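Local coordinates for vacuolar protein sorting-associated protein 54 (Mus musculus, PDB 3N1E), which probably works as a subunit of the GARP tethering complex in retrograde transport from early and late endosomes to the trans-Golgi network, at residues G121-L126 with L132-A137; E66-L71 with Q78-R83; K38-Y43 with R55-Q60. One frame throughout, in Å; residues are numbered along the deposited sequence. Where two conformers were deposited one is given.

Contact 1: residues G121-L126 with L132-A137; sequences GNLQAL and LDLNMA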
loop_
_atom_site.group_PDB
_atom_site.type_symbol
_atom_site.label_atom_id
_atom_site.label_comp_id
_atom_site.label_asym_id
_atom_site.label_seq_id
_atom_site.Cartn_x
_atom_site.Cartn_y
_atom_site.Cartn_z
ATOM N N GLY A 121 1.187 -11.291 0.521
ATOM C CA GLY A 121 1.233 -12.055 1.767
ATOM C C GLY A 121 1.592 -11.155 2.935
ATOM O O GLY A 121 0.921 -11.169 3.991
ATOM N N ASN A 122 2.663 -10.372 2.763
ATOM C CA ASN A 122 3.062 -9.422 3.770
ATOM C C ASN A 122 1.913 -8.468 4.130
ATOM O O ASN A 122 1.661 -8.228 5.327
ATOM C CB ASN A 122 4.247 -8.592 3.249
ATOM C CG ASN A 122 4.735 -7.615 4.271
ATOM O OD1 ASN A 122 4.513 -6.397 4.166
ATOM N ND2 ASN A 122 5.361 -8.142 5.307
ATOM N N LEU A 123 1.304 -7.865 3.106
ATOM C CA LEU A 123 0.252 -6.857 3.346
ATOM C C LEU A 123 -0.927 -7.457 4.085
ATOM O O LEU A 123 -1.356 -6.913 5.122
ATOM C CB LEU A 123 -0.195 -6.223 2.016
ATOM C CG LEU A 123 -1.122 -5.010 2.054
ATOM C CD1 LEU A 123 -1.022 -4.317 0.689
ATOM C CD2 LEU A 123 -2.566 -5.373 2.378
ATOM N N GLN A 124 -1.414 -8.589 3.592
ATOM C CA GLN A 124 -2.652 -9.182 4.089
ATOM C C GLN A 124 -2.476 -9.797 5.474
ATOM O O GLN A 124 -3.466 -9.997 6.194
ATOM C CB GLN A 124 -3.259 -10.144 3.059
ATOM C CG GLN A 124 -3.823 -9.329 1.878
ATOM C CD GLN A 124 -4.392 -10.152 0.733
ATOM O OE1 GLN A 124 -4.016 -11.311 0.520
ATOM N NE2 GLN A 124 -5.306 -9.541 -0.024
ATOM N N ALA A 125 -1.224 -10.030 5.867
ATOM C CA ALA A 125 -0.912 -10.534 7.213
ATOM C C ALA A 125 -0.866 -9.446 8.293
ATOM O O ALA A 125 -0.806 -9.755 9.497
ATOM C CB ALA A 125 0.371 -11.295 7.180
ATOM N N LEU A 126 -0.918 -8.186 7.885
ATOM C CA LEU A 126 -1.013 -7.072 8.843
ATOM C C LEU A 126 -2.411 -6.948 9.453
ATOM O O LEU A 126 -3.412 -7.129 8.755
ATOM C CB LEU A 126 -0.590 -5.764 8.156
ATOM C CG LEU A 126 0.871 -5.739 7.709
ATOM C CD1 LEU A 126 1.116 -4.546 6.793
ATOM C CD2 LEU A 126 1.843 -5.745 8.919
ATOM N N LEU A 132 -8.524 -6.996 2.281
ATOM C CA LEU A 132 -8.341 -5.969 1.265
ATOM C C LEU A 132 -8.315 -6.561 -0.138
ATOM O O LEU A 132 -7.669 -7.589 -0.386
ATOM C CB LEU A 132 -7.051 -5.192 1.513
ATOM C CG LEU A 132 -7.189 -3.798 2.127
ATOM C CD1 LEU A 132 -7.809 -3.850 3.493
ATOM C CD2 LEU A 132 -5.813 -3.111 2.153
ATOM N N ASP A 133 -9.052 -5.919 -1.029
ATOM C CA ASP A 133 -9.130 -6.312 -2.444
ATOM C C ASP A 133 -8.042 -5.518 -3.175
ATOM O O ASP A 133 -8.222 -4.350 -3.534
ATOM C CB ASP A 133 -10.504 -5.925 -2.984
ATOM C CG ASP A 133 -10.686 -6.261 -4.442
ATOM O OD1 ASP A 133 -9.737 -6.782 -5.090
ATOM O OD2 ASP A 133 -11.812 -5.992 -4.937
ATOM N N LEU A 134 -6.903 -6.172 -3.374
ATOM C CA LEU A 134 -5.729 -5.487 -3.914
ATOM C C LEU A 134 -5.697 -5.386 -5.426
ATOM O O LEU A 134 -4.966 -4.552 -5.985
ATOM C CB LEU A 134 -4.463 -6.205 -3.423
ATOM C CG LEU A 134 -4.311 -6.274 -1.895
ATOM C CD1 LEU A 134 -3.024 -7.074 -1.591
ATOM C CD2 LEU A 134 -4.264 -4.864 -1.254
ATOM N N ASN A 135 -6.461 -6.262 -6.085
ATOM C CA ASN A 135 -6.542 -6.308 -7.562
ATOM C C ASN A 135 -5.170 -6.240 -8.198
ATOM O O ASN A 135 -4.889 -5.336 -8.993
ATOM C CB ASN A 135 -7.425 -5.170 -8.086
ATOM C CG ASN A 135 -7.700 -5.247 -9.605
ATOM O OD1 ASN A 135 -8.129 -4.256 -10.200
ATOM N ND2 ASN A 135 -7.433 -6.399 -10.224
ATOM N N MET A 136 -4.307 -7.177 -7.817
ATOM C CA MET A 136 -2.942 -7.122 -8.295
ATOM C C MET A 136 -2.819 -7.411 -9.794
ATOM O O MET A 136 -1.837 -7.000 -10.425
ATOM C CB MET A 136 -2.069 -8.058 -7.483
ATOM C CG MET A 136 -0.974 -7.326 -6.806
ATOM S SD MET A 136 -1.428 -6.021 -5.610
ATOM C CE MET A 136 0.149 -5.234 -5.740
ATOM N N ALA A 137 -3.815 -8.102 -10.357
ATOM C CA ALA A 137 -3.832 -8.401 -11.810
ATOM C C ALA A 137 -3.762 -7.141 -12.689
ATOM O O ALA A 137 -3.326 -7.212 -13.839
ATOM C CB ALA A 137 -5.062 -9.234 -12.172
HETATM O O HOH W 1 -6.347 -9.491 -3.156
#

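Contact 2: residues E66-L71 with Q78-R83; sequences EAIFDL and QMLFLR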
loop_
_atom_site.group_PDB
_atom_site.type_symbol
_atom_site.label_atom_id
_atom_site.label_comp_id
_atom_site.label_asym_id
_atom_site.label_seq_id
_atom_site.Cartn_x
_atom_site.Cartn_y
_atom_site.Cartn_z
ATOM N N GLU A 66 2.849 -0.340 11.792
ATOM C CA GLU A 66 3.165 -0.292 13.230
ATOM C C GLU A 66 3.053 1.125 13.788
ATOM O O GLU A 66 2.571 1.329 14.924
ATOM C CB GLU A 66 4.562 -0.875 13.486
ATOM C CG GLU A 66 4.591 -2.394 13.388
ATOM C CD GLU A 66 5.996 -2.974 13.265
ATOM O OE1 GLU A 66 6.983 -2.201 13.307
ATOM O OE2 GLU A 66 6.112 -4.212 13.135
ATOM N N ALA A 67 3.475 2.104 12.988
ATOM C CA ALA A 67 3.468 3.502 13.405
ATOM C C ALA A 67 2.046 4.083 13.545
ATOM O O ALA A 67 1.822 4.946 14.405
ATOM C CB ALA A 67 4.289 4.342 12.427
ATOM N N ILE A 68 1.112 3.661 12.688
ATOM C CA ILE A 68 -0.236 4.292 12.648
ATOM C C ILE A 68 -1.365 3.459 13.247
ATOM O O ILE A 68 -2.518 3.912 13.326
ATOM C CB ILE A 68 -0.657 4.813 11.227
ATOM C CG1 ILE A 68 -0.620 3.724 10.137
ATOM C CG2 ILE A 68 0.260 5.915 10.790
ATOM C CD1 ILE A 68 -1.630 2.619 10.222
ATOM N N PHE A 69 -1.048 2.232 13.640
ATOM C CA PHE A 69 -2.079 1.332 14.106
ATOM C C PHE A 69 -2.938 1.933 15.225
ATOM O O PHE A 69 -4.181 1.829 15.187
ATOM C CB PHE A 69 -1.505 -0.003 14.563
ATOM C CG PHE A 69 -2.567 -1.013 14.860
ATOM C CD1 PHE A 69 -3.272 -1.614 13.823
ATOM C CD2 PHE A 69 -2.920 -1.309 16.172
ATOM C CE1 PHE A 69 -4.295 -2.531 14.085
ATOM C CE2 PHE A 69 -3.935 -2.232 16.439
ATOM C CZ PHE A 69 -4.620 -2.839 15.391
ATOM N N ASP A 70 -2.277 2.554 16.199
ATOM C CA ASP A 70 -2.964 3.171 17.342
ATOM C C ASP A 70 -3.391 4.620 17.118
ATOM O O ASP A 70 -3.935 5.258 18.032
ATOM C CB ASP A 70 -2.095 3.069 18.593
ATOM C CG ASP A 70 -1.977 1.647 19.097
ATOM O OD1 ASP A 70 -2.974 0.893 19.003
ATOM O OD2 ASP A 70 -0.883 1.279 19.584
ATOM N N LEU A 71 -3.185 5.126 15.905
ATOM C CA LEU A 71 -3.468 6.521 15.580
ATOM C C LEU A 71 -4.614 6.676 14.600
ATOM O O LEU A 71 -5.145 7.771 14.432
ATOM C CB LEU A 71 -2.228 7.208 15.004
ATOM C CG LEU A 71 -1.074 7.388 15.969
ATOM C CD1 LEU A 71 0.134 7.848 15.161
ATOM C CD2 LEU A 71 -1.461 8.431 17.028
ATOM N N GLN A 78 -7.426 0.695 6.679
ATOM C CA GLN A 78 -7.737 -0.044 5.450
ATOM C C GLN A 78 -7.719 0.869 4.203
ATOM O O GLN A 78 -7.088 0.556 3.165
ATOM C CB GLN A 78 -9.103 -0.728 5.624
ATOM C CG GLN A 78 -9.062 -1.913 6.568
ATOM C CD GLN A 78 -10.456 -2.397 6.965
ATOM O OE1 GLN A 78 -11.444 -1.694 6.764
ATOM N NE2 GLN A 78 -10.527 -3.560 7.557
ATOM N N MET A 79 -8.369 2.029 4.316
ATOM C CA MET A 79 -8.404 2.988 3.192
ATOM C C MET A 79 -7.005 3.501 2.845
ATOM O O MET A 79 -6.683 3.671 1.657
ATOM C CB MET A 79 -9.355 4.172 3.479
ATOM C CG MET A 79 -10.818 3.835 3.694
ATOM S SD MET A 79 -11.630 2.997 2.330
ATOM C CE MET A 79 -11.493 1.278 2.825
ATOM N N LEU A 80 -6.177 3.746 3.874
ATOM C CA LEU A 80 -4.813 4.203 3.667
ATOM C C LEU A 80 -4.037 3.167 2.869
ATOM O O LEU A 80 -3.354 3.513 1.897
ATOM C CB LEU A 80 -4.119 4.459 5.005
ATOM C CG LEU A 80 -2.626 4.713 4.984
ATOM C CD1 LEU A 80 -2.274 5.988 4.222
ATOM C CD2 LEU A 80 -2.069 4.753 6.423
ATOM N N PHE A 81 -4.158 1.909 3.275
ATOM C CA PHE A 81 -3.431 0.849 2.588
ATOM C C PHE A 81 -3.917 0.603 1.181
ATOM O O PHE A 81 -3.111 0.241 0.332
ATOM C CB PHE A 81 -3.322 -0.440 3.434
ATOM C CG PHE A 81 -2.139 -0.419 4.347
ATOM C CD1 PHE A 81 -0.906 -0.964 3.946
ATOM C CD2 PHE A 81 -2.224 0.221 5.574
ATOM C CE1 PHE A 81 0.221 -0.900 4.796
ATOM C CE2 PHE A 81 -1.112 0.297 6.419
ATOM C CZ PHE A 81 0.108 -0.273 6.030
ATOM N N LEU A 82 -5.207 0.837 0.913
ATOM C CA LEU A 82 -5.677 0.773 -0.481
ATOM C C LEU A 82 -5.032 1.849 -1.353
ATOM O O LEU A 82 -4.683 1.570 -2.490
ATOM C CB LEU A 82 -7.209 0.833 -0.569
ATOM C CG LEU A 82 -7.846 -0.433 -0.017
ATOM C CD1 LEU A 82 -9.336 -0.135 0.159
ATOM C CD2 LEU A 82 -7.660 -1.673 -0.954
ATOM N N ARG A 83 -4.838 3.053 -0.808
ATOM C CA ARG A 83 -4.153 4.132 -1.534
ATOM C C ARG A 83 -2.669 3.849 -1.745
ATOM O O ARG A 83 -2.109 4.126 -2.814
ATOM C CB ARG A 83 -4.325 5.499 -0.828
ATOM C CG ARG A 83 -5.781 5.906 -0.703
ATOM C CD ARG A 83 -5.990 7.368 -0.263
ATOM N NE ARG A 83 -7.288 7.794 -0.828
ATOM C CZ ARG A 83 -7.914 8.939 -0.570
ATOM N NH1 ARG A 83 -7.394 9.828 0.276
ATOM N NH2 ARG A 83 -9.090 9.185 -1.151
#

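Contact 3: residues K38-Y43 with R55-Q60; sequences KLLSKY and RNICKQ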
loop_
_atom_site.group_PDB
_atom_site.type_symbol
_atom_site.label_atom_id
_atom_site.label_comp_id
_atom_site.label_asym_id
_atom_site.label_seq_id
_atom_site.Cartn_x
_atom_site.Cartn_y
_atom_site.Cartn_z
ATOM N N LYS A 38 11.308 5.606 -6.216
ATOM C CA LYS A 38 12.762 5.463 -6.096
ATOM C C LYS A 38 13.182 4.015 -6.245
ATOM O O LYS A 38 14.084 3.701 -7.029
ATOM C CB LYS A 38 13.233 5.998 -4.746
ATOM C CG LYS A 38 14.720 5.937 -4.580
ATOM C CD LYS A 38 15.111 6.344 -3.171
ATOM C CE LYS A 38 16.242 5.469 -2.650
ATOM N NZ LYS A 38 17.376 5.396 -3.603
ATOM N N LEU A 39 12.490 3.131 -5.524
ATOM C CA LEU A 39 12.867 1.714 -5.508
ATOM C C LEU A 39 12.504 0.980 -6.797
ATOM O O LEU A 39 13.347 0.265 -7.357
ATOM C CB LEU A 39 12.291 1.010 -4.277
ATOM C CG LEU A 39 12.830 1.457 -2.907
ATOM C CD1 LEU A 39 12.031 0.819 -1.775
ATOM C CD2 LEU A 39 14.337 1.134 -2.796
ATOM N N LEU A 40 11.269 1.158 -7.267
ATOM C CA LEU A 40 10.785 0.399 -8.421
ATOM C C LEU A 40 11.400 0.849 -9.752
ATOM O O LEU A 40 11.442 0.064 -10.686
ATOM C CB LEU A 40 9.258 0.398 -8.474
ATOM C CG LEU A 40 8.691 -0.483 -7.358
ATOM C CD1 LEU A 40 7.198 -0.223 -7.144
ATOM C CD2 LEU A 40 8.933 -1.980 -7.683
ATOM N N SER A 41 11.896 2.087 -9.813
ATOM C CA SER A 41 12.582 2.601 -11.008
ATOM C C SER A 41 13.882 1.851 -11.259
ATOM O O SER A 41 14.415 1.891 -12.374
ATOM C CB SER A 41 12.890 4.101 -10.869
ATOM O OG SER A 41 11.708 4.875 -10.863
ATOM N N LYS A 42 14.406 1.220 -10.200
ATOM C CA LYS A 42 15.667 0.447 -10.232
ATOM C C LYS A 42 15.442 -1.074 -10.160
ATOM O O LYS A 42 16.387 -1.858 -10.080
ATOM C CB LYS A 42 16.579 0.858 -9.066
ATOM C CG LYS A 42 17.176 2.271 -9.138
ATOM C CD LYS A 42 18.032 2.544 -7.906
ATOM C CE LYS A 42 18.894 3.809 -8.065
ATOM N NZ LYS A 42 19.632 4.158 -6.802
ATOM N N TYR A 43 14.189 -1.501 -10.159
ATOM C CA TYR A 43 13.894 -2.918 -9.939
ATOM C C TYR A 43 14.314 -3.750 -11.134
ATOM O O TYR A 43 13.995 -3.409 -12.267
ATOM C CB TYR A 43 12.389 -3.051 -9.707
ATOM C CG TYR A 43 11.823 -4.446 -9.589
ATOM C CD1 TYR A 43 12.334 -5.366 -8.674
ATOM C CD2 TYR A 43 10.742 -4.828 -10.374
ATOM C CE1 TYR A 43 11.769 -6.648 -8.559
ATOM C CE2 TYR A 43 10.176 -6.109 -10.267
ATOM C CZ TYR A 43 10.702 -7.008 -9.354
ATOM O OH TYR A 43 10.125 -8.259 -9.249
ATOM N N ARG A 55 11.785 -6.654 -0.542
ATOM C CA ARG A 55 12.019 -6.742 0.909
ATOM C C ARG A 55 11.937 -5.362 1.559
ATOM O O ARG A 55 11.349 -5.197 2.627
ATOM C CB ARG A 55 13.377 -7.392 1.239
ATOM C CG ARG A 55 13.454 -8.841 0.837
ATOM C CD ARG A 55 14.675 -9.556 1.472
ATOM N NE ARG A 55 15.971 -8.924 1.188
ATOM C CZ ARG A 55 16.782 -9.193 0.149
ATOM N NH1 ARG A 55 16.444 -10.028 -0.838
ATOM N NH2 ARG A 55 17.960 -8.585 0.085
ATOM N N ASN A 56 12.522 -4.377 0.881
ATOM C CA ASN A 56 12.538 -3.022 1.411
ATOM C C ASN A 56 11.158 -2.400 1.411
ATOM O O ASN A 56 10.748 -1.838 2.427
ATOM C CB ASN A 56 13.533 -2.170 0.640
ATOM C CG ASN A 56 14.934 -2.447 1.054
ATOM O OD1 ASN A 56 15.245 -2.460 2.253
ATOM N ND2 ASN A 56 15.805 -2.685 0.081
ATOM N N ILE A 57 10.425 -2.532 0.302
ATOM C CA ILE A 57 9.041 -2.048 0.217
ATOM C C ILE A 57 8.227 -2.663 1.368
ATOM O O ILE A 57 7.563 -1.964 2.143
ATOM C CB ILE A 57 8.403 -2.420 -1.144
ATOM C CG1 ILE A 57 9.013 -1.555 -2.261
ATOM C CG2 ILE A 57 6.857 -2.249 -1.102
ATOM C CD1 ILE A 57 8.715 -2.037 -3.681
ATOM N N CYS A 58 8.309 -3.976 1.508
ATOM C CA CYS A 58 7.487 -4.636 2.529
ATOM C C CYS A 58 7.897 -4.269 3.948
ATOM O O CYS A 58 7.023 -4.126 4.809
ATOM C CB CYS A 58 7.467 -6.154 2.330
ATOM S SG CYS A 58 6.601 -6.589 0.788
ATOM N N LYS A 59 9.202 -4.100 4.198
ATOM C CA LYS A 59 9.641 -3.664 5.515
ATOM C C LYS A 59 9.049 -2.287 5.851
ATOM O O LYS A 59 8.563 -2.086 6.967
ATOM C CB LYS A 59 11.173 -3.622 5.613
ATOM C CG LYS A 59 11.675 -3.369 7.025
ATOM C CD LYS A 59 13.162 -3.713 7.191
ATOM C CE LYS A 59 13.427 -4.186 8.629
ATOM N NZ LYS A 59 14.639 -3.611 9.301
ATOM N N GLN A 60 9.071 -1.359 4.891
ATOM C CA GLN A 60 8.529 -0.004 5.163
ATOM C C GLN A 60 7.022 0.017 5.329
ATOM O O GLN A 60 6.507 0.778 6.150
ATOM C CB GLN A 60 9.025 1.044 4.155
ATOM C CG GLN A 60 10.532 1.148 4.075
ATOM C CD GLN A 60 11.216 1.278 5.431
ATOM O OE1 GLN A 60 10.822 2.086 6.251
ATOM N NE2 GLN A 60 12.202 0.432 5.678
#

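Contact 1: residues G121-L126 with L132-A137
Gln124 NE2 is held from the 132-137 side by two weak bonds. It donates to the backbone oxygen of Leu132, with NE2 to O at 3.1 Å but an N-H···O angle of only 126°, so the bond is well bent. It also donates to water 1, 3.3 Å from NE2. The same water accepts a weak bond from the backbone N of Leu134, at 3.4 Å, and so links the amide to the returning chain a second time. Gln124 gets there by running straight: CG is anti to the carbonyl carbon (chi1 -71°) and the chain beyond it is extended, carrying the amide across the gap. Leu134 comes from the opposite direction and sets its CD1 3.7 Å from Gln124 NE2, a methyl placed against the amide.

Beside this polar link lies a leucine cluster. Leu123, with CG anti to the backbone N (chi1 -171°), meets Leu134 tip to tip, its CD1 3.8 Å from Leu134 CD2. The other branch, Leu123 CD2, touches Leu132 CD2 at 4.0 Å, and these two side chains cross at about a right angle. All three leucines are buried, while Gln124 sits where the contact meets its surroundings and is partly exposed.

Farther along, the backbone oxygens of Leu134 and Asn135 both accept from Lys89 NZ of helix 74-98. Leu132 touches Leu82 of that same helix, and Leu134 touches Thr120 of helix 107-124. The segment 132-137 thus runs back, opposite in direction to the helix it has just left, lying against both helices. This is a C-terminal tail folded back onto the last helix of an all-helical bundle, here the C-terminal domain of Vps54.

Contact 2: residues E66-L71 with Q78-R83
Ile68 reaches toward Leu80 tip to tip, and its CG1 lies 4.1 Å from Leu80 CD2, the closest approach between the two segments. Beyond CG1 the chain goes on to CD1, which turns to the next residue of the facing helix: Ile68 CD1 stands 4.5 Å from Phe81 CE2, a looser touch. The methyl comes in near the plane of the ring, so the ring meets Ile68 at its edge. One isoleucine branch therefore serves both partners, CG1 against the leucine and CD1 against the phenylalanine.

The torsions account for this reach. CG1 of Ile68 lies between the backbone N and the carbonyl carbon (chi1 56°), while CG2 is anti to the carbonyl carbon. On the other side Leu80 has CG anti to its backbone N (chi1 170°), which brings CD2 forward to Ile68.

The contact is purely apolar and small, burying 82 Å² in all, with the two backbones well apart: Ile68 CA and Leu80 CA are 10.1 Å from each other. Near Ile68 the chain turns, with Leu71 N bonded to Ile68 O at 2.9 Å. Residues 78-83, in contrast, are helical throughout, with Leu82 N bonded to Gln78 O at 2.9 Å.

Leu28 of helix 17-40 touches both Ile68 and Leu80, and Val29 also covers Leu80. Met64 of helix 52-68 packs on Leu80 and Phe81, joined at the ring by Met61 and by Leu129 of the C-terminal loop. The contact thus lies near the turn between antiparallel helices 52-68 and 74-98, with helix 17-40 packed against both.

Contact 3: residues K38-Y43 with R55-Q60
No ring or amide face makes this contact: Leu39 CD1 meets Asn56 at its CB, 4.1 Å away, with the two side chains crossing at about a right angle. Among rings nearby, Tyr43 meets Phe54 with planes at about 40°.

The same methyl of Leu39 also touches the next residue along the helix. Leu39 CD1 is 3.9 Å from Ile57 CG1, the two side chains sliding past each other in opposite directions. Ile57, with CG1 anti to the carbonyl carbon (chi1 -72°), then extends CD1 to Leu40, where it lies 4.0 Å from Leu40 CG and sits against both branch methyls. Ile57 is thus flanked by two consecutive leucines, one along its chain and one at its tip.

Tyr88 of helix 74-98 covers both Leu40 and Ile57, and Phe36 adds to Ile57. A type I beta turn from Leu40 to Tyr43 carries the chain off the helix, and Tyr43 OH bonds to Asp115 OD2. Apolar contact of this sort joins the two arms of an antiparallel helical hairpin, here helices 17-40 and 52-68 of the bundle.

From the N terminus, contact 3 comes first, closing the connection of helix 17-40 to helix 52-68 over 11 intervening residues. Contact 2 follows at the far end of helix 52-68, where six residues separate its segments and the chain enters helix 74-98. Contact 1 is last, folding the tail back onto helix 107-124 across five residues. The three stand in series; none nests in or crosses another. Contacts 1 and 2 meet directly, Leu132 packing on Gln78, Phe81 and Leu82, with centres 14 Å apart. Contacts 2 and 3 share helix 52-68 without touching, whereas Asn122 lies against Cys58 and brings contact 1 to contact 3.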